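Local coordinates for putative uncharacterized protein PH0594 (Pyrococcus horikoshii, PDB 4HXF), which probably cleaves peptides as a serine protease of the prolyl oligopeptidase family, assembling into a self-compartmentalizing hexamer, at residues 46-51 / 334-339; 71-76 / 90-95; 390-395 / 410-415. All blocks are in the same frame, centred on the assembly; numbering follows the deposited sequence.

Contact 1: residues 46-51 / 334-339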
ATOM      1  N   VAL A  46      19.518 -25.516 -13.462  1.00 12.96           N
ATOM      2  CA  VAL A  46      19.132 -26.780 -14.066  1.00 14.39           C
ATOM      3  C   VAL A  46      20.099 -27.824 -13.572  1.00 15.28           C
ATOM      4  O   VAL A  46      21.317 -27.603 -13.547  1.00 17.00           O
ATOM      5  CB  VAL A  46      19.158 -26.693 -15.621  1.00 15.14           C
ATOM      6  CG1 VAL A  46      18.697 -28.056 -16.228  1.00 15.01           C
ATOM      7  CG2 VAL A  46      18.299 -25.489 -16.070  1.00 14.47           C
ATOM      8  N   ILE A  47      19.577 -28.945 -13.142  1.00 15.77           N
ATOM      9  CA  ILE A  47      20.388 -30.087 -12.674  1.00 15.96           C
ATOM     10  C   ILE A  47      20.088 -31.223 -13.583  1.00 17.32           C
ATOM     11  O   ILE A  47      18.911 -31.659 -13.759  1.00 17.60           O
ATOM     12  CB  ILE A  47      20.019 -30.473 -11.226  1.00 19.06           C
ATOM     13  CG1 ILE A  47      20.270 -29.216 -10.290  1.00 19.61           C
ATOM     14  CG2 ILE A  47      20.781 -31.711 -10.761  1.00 18.91           C
ATOM     15  CD1 ILE A  47      19.356 -29.165  -9.117  1.00 26.24           C
ATOM     16  N   GLU A  48      21.137 -31.687 -14.249  1.00 17.30           N
ATOM     17  CA  GLU A  48      20.993 -32.827 -15.159  1.00 23.83           C
ATOM     18  C   GLU A  48      21.630 -34.053 -14.647  1.00 26.18           C
ATOM     19  O   GLU A  48      22.752 -34.022 -14.093  1.00 26.61           O
ATOM     20  CB  GLU A  48      21.575 -32.599 -16.508  1.00 29.33           C
ATOM     21  CG  GLU A  48      20.978 -31.407 -17.066  1.00 31.77           C
ATOM     22  CD  GLU A  48      20.997 -31.377 -18.571  1.00 35.66           C
ATOM     23  OE1 GLU A  48      21.407 -32.333 -19.296  1.00 33.99           O
ATOM     24  OE2 GLU A  48      20.620 -30.279 -18.980  1.00 23.95           O
ATOM     25  N   ASN A  49      20.921 -35.165 -14.825  1.00 28.06           N
ATOM     26  CA  ASN A  49      21.513 -36.428 -14.303  1.00 34.39           C
ATOM     27  C   ASN A  49      21.943 -37.173 -15.511  1.00 39.20           C
ATOM     28  O   ASN A  49      21.060 -37.587 -16.247  1.00 46.03           O
ATOM     29  CB  ASN A  49      20.552 -37.331 -13.517  1.00 44.51           C
ATOM     30  CG  ASN A  49      21.245 -38.667 -13.112  1.00 51.24           C
ATOM     31  OD1 ASN A  49      21.655 -39.463 -13.961  1.00 52.86           O
ATOM     32  ND2 ASN A  49      21.505 -38.811 -11.846  1.00 43.12           N
ATOM     33  N   LEU A  50      23.271 -37.383 -15.652  1.00 41.28           N
ATOM     34  CA  LEU A  50      23.884 -37.871 -16.886  1.00 42.39           C
ATOM     35  C   LEU A  50      23.496 -39.381 -17.031  1.00 54.35           C
ATOM     36  O   LEU A  50      23.415 -39.900 -18.128  1.00 54.82           O
ATOM     37  CB  LEU A  50      25.397 -37.650 -16.855  1.00 46.78           C
ATOM     38  CG  LEU A  50      25.865 -36.207 -16.724  1.00 38.57           C
ATOM     39  CD1 LEU A  50      27.304 -36.074 -16.203  1.00 40.24           C
ATOM     40  CD2 LEU A  50      25.662 -35.548 -18.060  1.00 47.55           C
ATOM     41  N   GLU A  51      23.208 -40.029 -15.893  1.00 60.09           N
ATOM     42  CA  GLU A  51      22.323 -41.220 -15.854  1.00 74.62           C
ATOM     43  C   GLU A  51      21.032 -41.227 -16.747  1.00 82.48           C
ATOM     44  O   GLU A  51      20.813 -42.241 -17.401  1.00101.91           O
ATOM     45  N   GLN A 334      27.974 -33.390 -27.191  1.00 23.43           N
ATOM     46  CA  GLN A 334      27.124 -32.241 -26.830  1.00 23.62           C
ATOM     47  C   GLN A 334      25.955 -32.681 -25.916  1.00 24.01           C
ATOM     48  O   GLN A 334      25.315 -33.739 -26.224  1.00 26.94           O
ATOM     49  CB  GLN A 334      26.646 -31.585 -28.080  1.00 21.11           C
ATOM     50  CG  GLN A 334      25.833 -30.263 -27.828  1.00 21.59           C
ATOM     51  CD  GLN A 334      25.429 -29.635 -29.135  1.00 26.87           C
ATOM     52  OE1 GLN A 334      25.911 -30.031 -30.189  1.00 26.81           O
ATOM     53  NE2 GLN A 334      24.483 -28.685 -29.107  1.00 20.93           N
ATOM     54  N   LEU A 335      25.765 -32.027 -24.790  1.00 21.69           N
ATOM     55  CA  LEU A 335      24.757 -32.363 -23.802  1.00 22.48           C
ATOM     56  C   LEU A 335      23.519 -31.529 -24.050  1.00 23.85           C
ATOM     57  O   LEU A 335      22.432 -32.012 -23.739  1.00 27.09           O
ATOM     58  CB  LEU A 335      25.165 -32.174 -22.293  1.00 21.28           C
ATOM     59  CG  LEU A 335      26.353 -33.109 -21.958  1.00 26.12           C
ATOM     60  CD1 LEU A 335      26.654 -32.850 -20.486  1.00 24.30           C
ATOM     61  CD2 LEU A 335      25.849 -34.524 -22.258  1.00 25.70           C
ATOM     62  N   THR A 336      23.659 -30.250 -24.400  1.00 18.53           N
ATOM     63  CA  THR A 336      22.433 -29.368 -24.431  1.00 18.23           C
ATOM     64  C   THR A 336      22.314 -28.816 -25.853  1.00 17.10           C
ATOM     65  O   THR A 336      23.317 -28.632 -26.583  1.00 17.66           O
ATOM     66  CB  THR A 336      22.408 -28.255 -23.412  1.00 15.90           C
ATOM     67  OG1 THR A 336      23.404 -27.253 -23.708  1.00 16.36           O
ATOM     68  CG2 THR A 336      22.583 -28.692 -21.965  1.00 16.77           C
ATOM     69  N   ASP A 337      21.097 -28.381 -26.213  1.00 17.20           N
ATOM     70  CA  ASP A 337      20.859 -27.754 -27.448  1.00 16.89           C
ATOM     71  C   ASP A 337      19.743 -26.669 -27.274  1.00 15.94           C
ATOM     72  O   ASP A 337      18.724 -26.653 -27.977  1.00 15.62           O
ATOM     73  CB  ASP A 337      20.411 -28.726 -28.523  1.00 20.33           C
ATOM     74  CG  ASP A 337      20.469 -28.120 -29.909  1.00 25.46           C
ATOM     75  OD1 ASP A 337      21.220 -27.165 -30.139  1.00 30.59           O
ATOM     76  OD2 ASP A 337      19.728 -28.633 -30.773  1.00 35.91           O
ATOM     77  N   TYR A 338      19.922 -25.827 -26.266  1.00 14.32           N
ATOM     78  CA  TYR A 338      18.897 -24.833 -25.907  1.00 15.35           C
ATOM     79  C   TYR A 338      18.490 -23.926 -27.030  1.00 15.17           C
ATOM     80  O   TYR A 338      17.300 -23.687 -27.198  1.00 14.82           O
ATOM     81  CB  TYR A 338      19.312 -23.946 -24.733  1.00 15.32           C
ATOM     82  CG  TYR A 338      19.133 -24.596 -23.384  1.00 17.26           C
ATOM     83  CD1 TYR A 338      20.107 -25.390 -22.832  1.00 16.05           C
ATOM     84  CD2 TYR A 338      17.933 -24.521 -22.724  1.00 16.46           C
ATOM     85  CE1 TYR A 338      19.967 -26.020 -21.612  1.00 15.71           C
ATOM     86  CE2 TYR A 338      17.746 -25.216 -21.532  1.00 15.24           C
ATOM     87  CZ  TYR A 338      18.771 -25.910 -20.963  1.00 14.35           C
ATOM     88  OH  TYR A 338      18.564 -26.566 -19.798  1.00 15.49           O
ATOM     89  N   ASN A 339      19.456 -23.485 -27.866  1.00 14.23           N
ATOM     90  CA  ASN A 339      19.160 -22.535 -28.934  1.00 14.83           C
ATOM     91  C   ASN A 339      19.005 -23.136 -30.323  1.00 15.69           C
ATOM     92  O   ASN A 339      18.962 -22.445 -31.311  1.00 14.30           O
ATOM     93  CB  ASN A 339      20.151 -21.365 -28.932  1.00 14.64           C
ATOM     94  CG  ASN A 339      20.122 -20.565 -27.628  1.00 14.43           C
ATOM     95  OD1 ASN A 339      19.067 -20.141 -27.246  1.00 15.86           O
ATOM     96  ND2 ASN A 339      21.278 -20.419 -26.961  1.00 15.06           N
TER
HETATM   97  O   HOH W   1      20.599 -31.936 -21.876  1.00 32.01           O
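Glu-48 reaches from strand 40-49 toward the loop 334-339, its CG turned anti to the carbonyl carbon (chi1 -56°) and the chain extended beyond. CB and CG only span the gap; the carboxylate at CD makes the contact. OE1 takes a hydrogen bond from a water 2.7 Å away, and the same water donates to Leu-335 O at 2.6 Å, a bridge that stands in for direct hydrogen bonds between the two segments. OE2 lies 3.9 Å from the methyl Thr-336 CG2, while its polar partners are Arg-55, in a salt bridge, and the hydroxyl of Tyr-29. These segments bring the first four-stranded antiparallel sheet of the beta-propeller (strands 16-23 to 54-59) against the end of the last one (302-308 to 332-334), at the seam where the ring of blades closes. Beside the carboxylate, Tyr-338 and Val-46 come from opposite directions, the Tyr-338 hydroxyl 3.9 Å from both CG1 and CG2 of Val-46 and hydrogen-bonded to Tyr-29 OH. Farther along, Leu-50 and Leu-335 cross at about a right angle, CD2 of the first 3.8 Å from CD1 of the second. Thr-336 OG1 turns instead to Glu-324 within the last sheet.

Contact 2: residues 71-76 / 90-95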
ATOM      1  N   LYS A  71      25.237 -34.942  -2.167  1.00 21.60           N
ATOM      2  CA  LYS A  71      23.938 -35.111  -1.548  1.00 21.31           C
ATOM      3  C   LYS A  71      23.115 -33.847  -1.556  1.00 20.92           C
ATOM      4  O   LYS A  71      21.896 -33.942  -1.436  1.00 20.19           O
ATOM      5  CB  LYS A  71      24.082 -35.576  -0.141  1.00 20.70           C
ATOM      6  CG  LYS A  71      24.638 -37.024  -0.066  1.00 25.91           C
ATOM      7  CD  LYS A  71      24.537 -37.539   1.341  1.00 33.08           C
ATOM      8  CE  LYS A  71      25.052 -39.000   1.348  1.00 43.54           C
ATOM      9  NZ  LYS A  71      26.101 -39.102   2.407  1.00 54.38           N
ATOM     10  N   LYS A  72      23.761 -32.701  -1.596  1.00 19.68           N
ATOM     11  CA  LYS A  72      23.092 -31.422  -1.442  1.00 19.90           C
ATOM     12  C   LYS A  72      23.616 -30.392  -2.416  1.00 17.25           C
ATOM     13  O   LYS A  72      24.701 -30.534  -2.938  1.00 18.34           O
ATOM     14  CB  LYS A  72      23.381 -30.891  -0.054  1.00 22.45           C
ATOM     15  CG  LYS A  72      22.826 -31.781   1.011  1.00 30.02           C
ATOM     16  CD  LYS A  72      23.253 -31.242   2.364  1.00 31.19           C
ATOM     17  CE  LYS A  72      24.693 -31.584   2.701  1.00 28.08           C
ATOM     18  NZ  LYS A  72      24.850 -31.495   4.222  1.00 23.67           N
ATOM     19  N   ILE A  73      22.831 -29.396  -2.645  1.00 15.48           N
ATOM     20  CA  ILE A  73      23.219 -28.238  -3.427  1.00 15.64           C
ATOM     21  C   ILE A  73      22.866 -26.980  -2.653  1.00 16.66           C
ATOM     22  O   ILE A  73      21.709 -26.798  -2.152  1.00 17.26           O
ATOM     23  CB  ILE A  73      22.606 -28.270  -4.833  1.00 15.64           C
ATOM     24  CG1 ILE A  73      23.058 -27.145  -5.688  1.00 17.71           C
ATOM     25  CG2 ILE A  73      21.076 -28.353  -4.769  1.00 16.35           C
ATOM     26  CD1 ILE A  73      22.734 -27.491  -7.193  1.00 19.81           C
ATOM     27  N   ALA A  74      23.882 -26.100  -2.531  1.00 17.49           N
ATOM     28  CA  ALA A  74      23.685 -24.763  -2.022  1.00 15.62           C
ATOM     29  C   ALA A  74      23.457 -23.845  -3.211  1.00 16.97           C
ATOM     30  O   ALA A  74      23.965 -24.079  -4.302  1.00 17.23           O
ATOM     31  CB  ALA A  74      24.863 -24.280  -1.184  1.00 15.03           C
ATOM     32  N   PHE A  75      22.707 -22.805  -2.956  1.00 15.42           N
ATOM     33  CA  PHE A  75      22.459 -21.770  -3.930  1.00 15.93           C
ATOM     34  C   PHE A  75      22.044 -20.502  -3.368  1.00 16.96           C
ATOM     35  O   PHE A  75      21.704 -20.462  -2.180  1.00 17.87           O
ATOM     36  CB  PHE A  75      21.413 -22.272  -4.975  1.00 16.81           C
ATOM     37  CG  PHE A  75      20.035 -22.565  -4.433  1.00 15.35           C
ATOM     38  CD1 PHE A  75      19.726 -23.804  -3.916  1.00 18.06           C
ATOM     39  CD2 PHE A  75      19.039 -21.589  -4.410  1.00 15.79           C
ATOM     40  CE1 PHE A  75      18.446 -24.061  -3.412  1.00 16.20           C
ATOM     41  CE2 PHE A  75      17.806 -21.843  -3.895  1.00 15.79           C
ATOM     42  CZ  PHE A  75      17.476 -23.074  -3.414  1.00 15.31           C
ATOM     43  N   MET A  76      22.043 -19.433  -4.186  1.00 17.15           N
ATOM     44  CA  MET A  76      21.589 -18.128  -3.790  1.00 19.80           C
ATOM     45  C   MET A  76      20.313 -17.712  -4.484  1.00 21.13           C
ATOM     46  O   MET A  76      20.136 -18.000  -5.704  1.00 19.81           O
ATOM     47  CB  MET A  76      22.702 -17.089  -4.102  1.00 21.76           C
ATOM     48  CG  MET A  76      24.047 -17.445  -3.487  1.00 34.56           C
ATOM     49  SD  MET A  76      24.363 -16.443  -2.037  1.00 53.16           S
ATOM     50  CE  MET A  76      23.814 -14.804  -2.423  1.00 53.92           C
ATOM     51  N   ALA A  90      19.452 -27.325  -0.595  1.00 16.57           N
ATOM     52  CA  ALA A  90      18.451 -28.331  -1.013  1.00 16.49           C
ATOM     53  C   ALA A  90      19.050 -29.696  -1.035  1.00 17.32           C
ATOM     54  O   ALA A  90      20.204 -29.862  -1.428  1.00 17.02           O
ATOM     55  CB  ALA A  90      17.877 -28.033  -2.448  1.00 16.07           C
ATOM     56  N   ASP A  91      18.265 -30.715  -0.711  1.00 16.64           N
ATOM     57  CA  ASP A  91      18.637 -32.065  -0.995  1.00 16.56           C
ATOM     58  C   ASP A  91      18.547 -32.325  -2.512  1.00 17.21           C
ATOM     59  O   ASP A  91      17.589 -31.961  -3.144  1.00 17.00           O
ATOM     60  CB  ASP A  91      17.806 -33.077  -0.208  1.00 20.34           C
ATOM     61  CG  ASP A  91      16.521 -33.331  -0.755  1.00 22.81           C
ATOM     62  OD1 ASP A  91      15.709 -32.402  -0.604  1.00 30.50           O
ATOM     63  OD2 ASP A  91      16.268 -34.492  -1.233  1.00 24.21           O
ATOM     64  N   LEU A  92      19.554 -32.938  -3.047  1.00 17.75           N
ATOM     65  CA  LEU A  92      19.636 -33.115  -4.541  1.00 20.20           C
ATOM     66  C   LEU A  92      18.635 -34.173  -5.006  1.00 25.24           C
ATOM     67  O   LEU A  92      18.123 -34.045  -6.129  1.00 29.11           O
ATOM     68  CB  LEU A  92      21.097 -33.429  -4.971  1.00 21.81           C
ATOM     69  CG  LEU A  92      21.822 -32.166  -5.372  1.00 22.27           C
ATOM     70  CD1 LEU A  92      23.329 -32.391  -5.455  1.00 23.38           C
ATOM     71  CD2 LEU A  92      21.253 -31.575  -6.676  1.00 21.90           C
ATOM     72  N   LYS A  93      18.260 -35.123  -4.150  1.00 20.29           N
ATOM     73  CA  LYS A  93      17.260 -36.148  -4.544  1.00 23.53           C
ATOM     74  C   LYS A  93      15.904 -35.508  -4.830  1.00 23.46           C
ATOM     75  O   LYS A  93      15.270 -35.847  -5.841  1.00 29.03           O
ATOM     76  CB  LYS A  93      17.125 -37.224  -3.501  1.00 24.73           C
ATOM     77  CG  LYS A  93      16.315 -38.424  -3.938  1.00 29.76           C
ATOM     78  N   THR A  94      15.362 -34.724  -3.906  1.00 18.71           N
ATOM     79  CA  THR A  94      13.997 -34.234  -4.064  1.00 19.07           C
ATOM     80  C   THR A  94      13.946 -32.733  -4.311  1.00 16.74           C
ATOM     81  O   THR A  94      12.854 -32.209  -4.551  1.00 18.34           O
ATOM     82  CB  THR A  94      13.139 -34.545  -2.772  1.00 21.96           C
ATOM     83  OG1 THR A  94      13.606 -33.759  -1.687  1.00 24.20           O
ATOM     84  CG2 THR A  94      13.165 -36.051  -2.321  1.00 27.90           C
ATOM     85  N   LEU A  95      15.056 -32.042  -4.123  1.00 17.41           N
ATOM     86  CA  LEU A  95      15.136 -30.585  -4.246  1.00 15.20           C
ATOM     87  C   LEU A  95      14.239 -29.844  -3.240  1.00 15.13           C
ATOM     88  O   LEU A  95      13.940 -28.663  -3.381  1.00 17.24           O
ATOM     89  CB  LEU A  95      14.981 -30.083  -5.712  1.00 16.10           C
ATOM     90  CG  LEU A  95      16.068 -30.598  -6.620  1.00 15.88           C
ATOM     91  CD1 LEU A  95      15.636 -30.132  -8.068  1.00 17.41           C
ATOM     92  CD2 LEU A  95      17.362 -29.922  -6.173  1.00 17.14           C
TER
HETATM   93  O   HOH W   2      20.429 -36.007  -2.250  1.00 29.04           O
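Ile-73 and Ala-90 face each other as an antiparallel hydrogen-bonded pair: Ile-73 N donates to Ala-90 O at 2.9 Å, and Ala-90 N returns a bond to Ile-73 O at 2.8 Å. One residue on, at the start of strand 72-77 and the end of strand 86-91, Lys-72 and Asp-91 form a non-hydrogen-bonded pair, with Lys-72 CA 3.3 Å from Ala-90 O in a CA-H...O contact. The ladder is extended by Leu-92 N donating to Lys-71 O, nearly straight at 174°. A water donates to this carbonyl too and accepts from Lys-93 N. Immediately after the pairing the chain turns in an Asx motif, Asp-91 OD2 accepting from Thr-94 N at 2.8 Å from above the carboxylate plane; Asp-91 OD1 is also bonded to Ser-96 OG. Packing gathers on the face bearing Ile-73 and Ala-90. Ile-73 CG2, set between the backbone N and the carbonyl carbon by a chi1 of -176°, meets Leu-92 CD2 at 3.7 Å, the two side chains crossing at about a right angle, and lies 4.0 Å from Ala-90 CB. Leu-92 CD1 rests 3.4 Å from Lys-72 O. Phe-75 presents its ring edge to the Ala-90 methyl, CE1 to CB 4.1 Å. Strands 72-77 and 86-91 form the hairpin at the middle of a four-stranded propeller blade, flanked by strands 62-66 and 97-102; Ile-73, Phe-75, Leu-92 and Leu-95 pack on strands 54-59 and 40-49 of the preceding sheet.

Contact 3: residues 390-395 / 410-415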
ATOM      1  N   GLY A 390      42.580  -7.581 -24.869  1.00 16.40           N
ATOM      2  CA  GLY A 390      41.461  -8.400 -25.291  1.00 14.18           C
ATOM      3  C   GLY A 390      41.771  -9.316 -26.464  1.00 12.75           C
ATOM      4  O   GLY A 390      42.905  -9.363 -26.917  1.00 13.72           O
ATOM      5  N   MET A 391      40.750 -10.008 -26.960  1.00 12.85           N
ATOM      6  CA  MET A 391      41.011 -10.923 -28.053  1.00 13.80           C
ATOM      7  C   MET A 391      39.708 -11.183 -28.808  1.00 17.19           C
ATOM      8  O   MET A 391      38.668 -11.480 -28.166  1.00 17.37           O
ATOM      9  CB  MET A 391      41.552 -12.233 -27.505  1.00 13.63           C
ATOM     10  CG  MET A 391      42.059 -13.184 -28.626  1.00 12.94           C
ATOM     11  SD  MET A 391      42.655 -14.755 -28.029  1.00 14.41           S
ATOM     12  CE  MET A 391      41.073 -15.496 -27.585  1.00 15.02           C
ATOM     13  N   TYR A 392      39.733 -11.009 -30.126  1.00 14.06           N
ATOM     14  CA  TYR A 392      38.655 -11.430 -30.979  1.00 15.70           C
ATOM     15  C   TYR A 392      38.999 -12.811 -31.576  1.00 17.55           C
ATOM     16  O   TYR A 392      40.141 -13.251 -31.621  1.00 19.41           O
ATOM     17  CB  TYR A 392      38.482 -10.501 -32.191  1.00 14.99           C
ATOM     18  CG  TYR A 392      37.656  -9.230 -31.932  1.00 15.44           C
ATOM     19  CD1 TYR A 392      37.951  -8.067 -32.629  1.00 14.36           C
ATOM     20  CD2 TYR A 392      36.541  -9.242 -31.126  1.00 16.51           C
ATOM     21  CE1 TYR A 392      37.230  -6.903 -32.432  1.00 14.81           C
ATOM     22  CE2 TYR A 392      35.780  -8.073 -30.944  1.00 15.49           C
ATOM     23  CZ  TYR A 392      36.138  -6.911 -31.649  1.00 15.10           C
ATOM     24  OH  TYR A 392      35.380  -5.797 -31.426  1.00 19.09           O
ATOM     25  N   GLY A 393      37.909 -13.439 -31.993  1.00 15.65           N
ATOM     26  CA  GLY A 393      38.026 -14.678 -32.725  1.00 15.73           C
ATOM     27  C   GLY A 393      36.706 -15.416 -32.796  1.00 17.48           C
ATOM     28  O   GLY A 393      35.874 -15.151 -33.714  1.00 20.07           O
ATOM     29  N   TYR A 394      36.557 -16.386 -31.907  1.00 18.07           N
ATOM     30  CA  TYR A 394      35.454 -17.386 -31.997  1.00 17.25           C
ATOM     31  C   TYR A 394      34.449 -17.417 -30.864  1.00 16.64           C
ATOM     32  O   TYR A 394      34.031 -18.479 -30.405  1.00 17.33           O
ATOM     33  CB  TYR A 394      36.058 -18.758 -32.308  1.00 18.05           C
ATOM     34  CG  TYR A 394      36.964 -18.713 -33.505  1.00 19.19           C
ATOM     35  CD1 TYR A 394      38.364 -18.945 -33.356  1.00 20.80           C
ATOM     36  CD2 TYR A 394      36.455 -18.593 -34.744  1.00 18.00           C
ATOM     37  CE1 TYR A 394      39.238 -18.879 -34.460  1.00 19.66           C
ATOM     38  CE2 TYR A 394      37.306 -18.517 -35.847  1.00 19.32           C
ATOM     39  CZ  TYR A 394      38.667 -18.744 -35.697  1.00 19.79           C
ATOM     40  OH  TYR A 394      39.398 -18.671 -36.869  1.00 24.91           O
ATOM     41  N   TYR A 395      34.126 -16.227 -30.373  1.00 18.71           N
ATOM     42  CA  TYR A 395      32.992 -16.121 -29.479  1.00 19.84           C
ATOM     43  C   TYR A 395      31.826 -15.407 -30.213  1.00 17.06           C
ATOM     44  O   TYR A 395      32.019 -14.877 -31.308  1.00 17.86           O
ATOM     45  CB  TYR A 395      33.397 -15.416 -28.204  1.00 18.24           C
ATOM     46  CG  TYR A 395      33.635 -13.912 -28.232  1.00 16.66           C
ATOM     47  CD1 TYR A 395      34.948 -13.392 -28.349  1.00 17.27           C
ATOM     48  CD2 TYR A 395      32.628 -13.004 -28.073  1.00 21.92           C
ATOM     49  CE1 TYR A 395      35.179 -12.049 -28.301  1.00 19.90           C
ATOM     50  CE2 TYR A 395      32.859 -11.665 -28.169  1.00 22.08           C
ATOM     51  CZ  TYR A 395      34.140 -11.198 -28.236  1.00 19.68           C
ATOM     52  OH  TYR A 395      34.332  -9.833 -28.215  1.00 24.26           O
ATOM     53  N   ILE A 410      31.756  -7.084 -42.084  1.00 15.75           N
ATOM     54  CA  ILE A 410      32.294  -6.920 -40.733  1.00 14.34           C
ATOM     55  C   ILE A 410      33.773  -7.351 -40.829  1.00 14.54           C
ATOM     56  O   ILE A 410      34.099  -8.416 -41.418  1.00 16.00           O
ATOM     57  CB  ILE A 410      31.595  -7.894 -39.762  1.00 15.15           C
ATOM     58  CG1 ILE A 410      30.052  -7.827 -39.903  1.00 15.76           C
ATOM     59  CG2 ILE A 410      32.051  -7.702 -38.331  1.00 14.80           C
ATOM     60  CD1 ILE A 410      29.437  -6.429 -39.632  1.00 13.94           C
ATOM     61  N   VAL A 411      34.640  -6.486 -40.308  1.00 15.23           N
ATOM     62  CA  VAL A 411      36.078  -6.800 -40.335  1.00 16.30           C
ATOM     63  C   VAL A 411      36.672  -6.517 -38.979  1.00 16.04           C
ATOM     64  O   VAL A 411      36.380  -5.536 -38.335  1.00 14.22           O
ATOM     65  CB  VAL A 411      36.834  -6.089 -41.469  1.00 19.37           C
ATOM     66  CG1 VAL A 411      36.826  -4.637 -41.409  1.00 23.75           C
ATOM     67  CG2 VAL A 411      38.331  -6.599 -41.536  1.00 19.79           C
ATOM     68  N   TYR A 412      37.561  -7.378 -38.543  1.00 14.93           N
ATOM     69  CA  TYR A 412      38.156  -7.235 -37.206  1.00 14.04           C
ATOM     70  C   TYR A 412      39.489  -8.055 -37.093  1.00 13.78           C
ATOM     71  O   TYR A 412      39.639  -9.105 -37.751  1.00 16.39           O
ATOM     72  CB  TYR A 412      37.169  -7.681 -36.143  1.00 14.95           C
ATOM     73  CG  TYR A 412      36.602  -9.106 -36.181  1.00 14.99           C
ATOM     74  CD1 TYR A 412      35.443  -9.423 -36.866  1.00 19.03           C
ATOM     75  CD2 TYR A 412      37.248 -10.125 -35.549  1.00 16.16           C
ATOM     76  CE1 TYR A 412      35.003 -10.714 -36.877  1.00 19.06           C
ATOM     77  CE2 TYR A 412      36.723 -11.445 -35.523  1.00 17.90           C
ATOM     78  CZ  TYR A 412      35.565 -11.670 -36.194  1.00 20.21           C
ATOM     79  OH  TYR A 412      35.124 -12.991 -36.139  1.00 28.97           O
ATOM     80  N   VAL A 413      40.455  -7.493 -36.352  1.00 14.43           N
ATOM     81  CA  VAL A 413      41.761  -8.161 -36.253  1.00 13.97           C
ATOM     82  C   VAL A 413      42.194  -8.216 -34.809  1.00 14.02           C
ATOM     83  O   VAL A 413      41.644  -7.546 -33.934  1.00 13.34           O
ATOM     84  CB  VAL A 413      42.862  -7.427 -37.119  1.00 15.20           C
ATOM     85  CG1 VAL A 413      42.266  -7.182 -38.571  1.00 15.56           C
ATOM     86  CG2 VAL A 413      43.361  -6.055 -36.441  1.00 14.08           C
ATOM     87  N   ASN A 414      43.298  -8.976 -34.586  1.00 14.22           N
ATOM     88  CA  ASN A 414      43.973  -8.932 -33.273  1.00 13.70           C
ATOM     89  C   ASN A 414      45.310  -8.182 -33.435  1.00 15.24           C
ATOM     90  O   ASN A 414      46.340  -8.773 -33.840  1.00 14.65           O
ATOM     91  CB  ASN A 414      44.194 -10.348 -32.752  1.00 13.62           C
ATOM     92  CG  ASN A 414      42.961 -10.941 -32.093  1.00 12.94           C
ATOM     93  OD1 ASN A 414      42.176 -10.195 -31.482  1.00 14.51           O
ATOM     94  ND2 ASN A 414      42.789 -12.305 -32.143  1.00 12.70           N
ATOM     95  N   PRO A 415      45.317  -6.878 -33.159  1.00 13.60           N
ATOM     96  CA  PRO A 415      46.593  -6.139 -33.359  1.00 14.31           C
ATOM     97  C   PRO A 415      47.554  -6.518 -32.252  1.00 12.42           C
ATOM     98  O   PRO A 415      47.148  -7.136 -31.217  1.00 13.81           O
ATOM     99  CB  PRO A 415      46.180  -4.678 -33.186  1.00 14.69           C
ATOM    100  CG  PRO A 415      44.932  -4.741 -32.426  1.00 16.39           C
ATOM    101  CD  PRO A 415      44.182  -6.026 -32.724  1.00 14.26           C
TER
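Tyr-392, Tyr-412 and Asn-414 carry most of the interface between the loop 390-395 and segment 410-415. Tyr-412 turns an edge to the face of Tyr-392 in a T-shaped (edge-to-face) stack, centroids 5.1 Å apart and planes at 68°. Tyr-412 CG stands between its backbone N and carbonyl carbon (chi1 58°), turning the ring toward Tyr-392 with CD2 3.6 Å from Tyr-392 CB. The Tyr-412 hydroxyl reaches on to Gly-393 O in a long, weak contact of 3.3 Å. Asn-414 grips the backbone of Tyr-392 with both ends of its amide: OD1 accepts from Tyr-392 N at 2.9 Å, in the carbonyl plane and on a lone pair, and ND2 donates to Tyr-392 O, also at 2.9 Å. Met-391 CG lies 3.7 Å from Asn-414 ND2, which has Tyr-421 OH as a second partner. In this alpha/beta-hydrolase domain the loop links strand 378-384 to helix 398-405, and the Tyr-392 side chain comes within about 10 Å of the bound chloromethyl ketone-derived inhibitor. Bonds to both the N-H and the carbonyl of one residue fix the loop against segment 410-415 and satisfy buried polar groups of loop and side chain together.

How the contacts relate
All three contacts are largely buried, but two lie in the beta-propeller and one in the hydrolase domain. Contacts 1 and 2, the propeller pair, touch each other through Ile-47 of strand 40-49, whose CD1 packs 3.6 Å from Leu-95 CD2; both also meet the second subunit. Contact 1 joins residues far apart in sequence by water and van der Waals contact, whereas contact 2, nested within its loop, is a local hairpin held by backbone hydrogen bonds. Contact 3, in the hydrolase domain, has its centre about 41 Å from that of contact 2, touches no other subunit, and relies on an asparagine amide and stacked tyrosines.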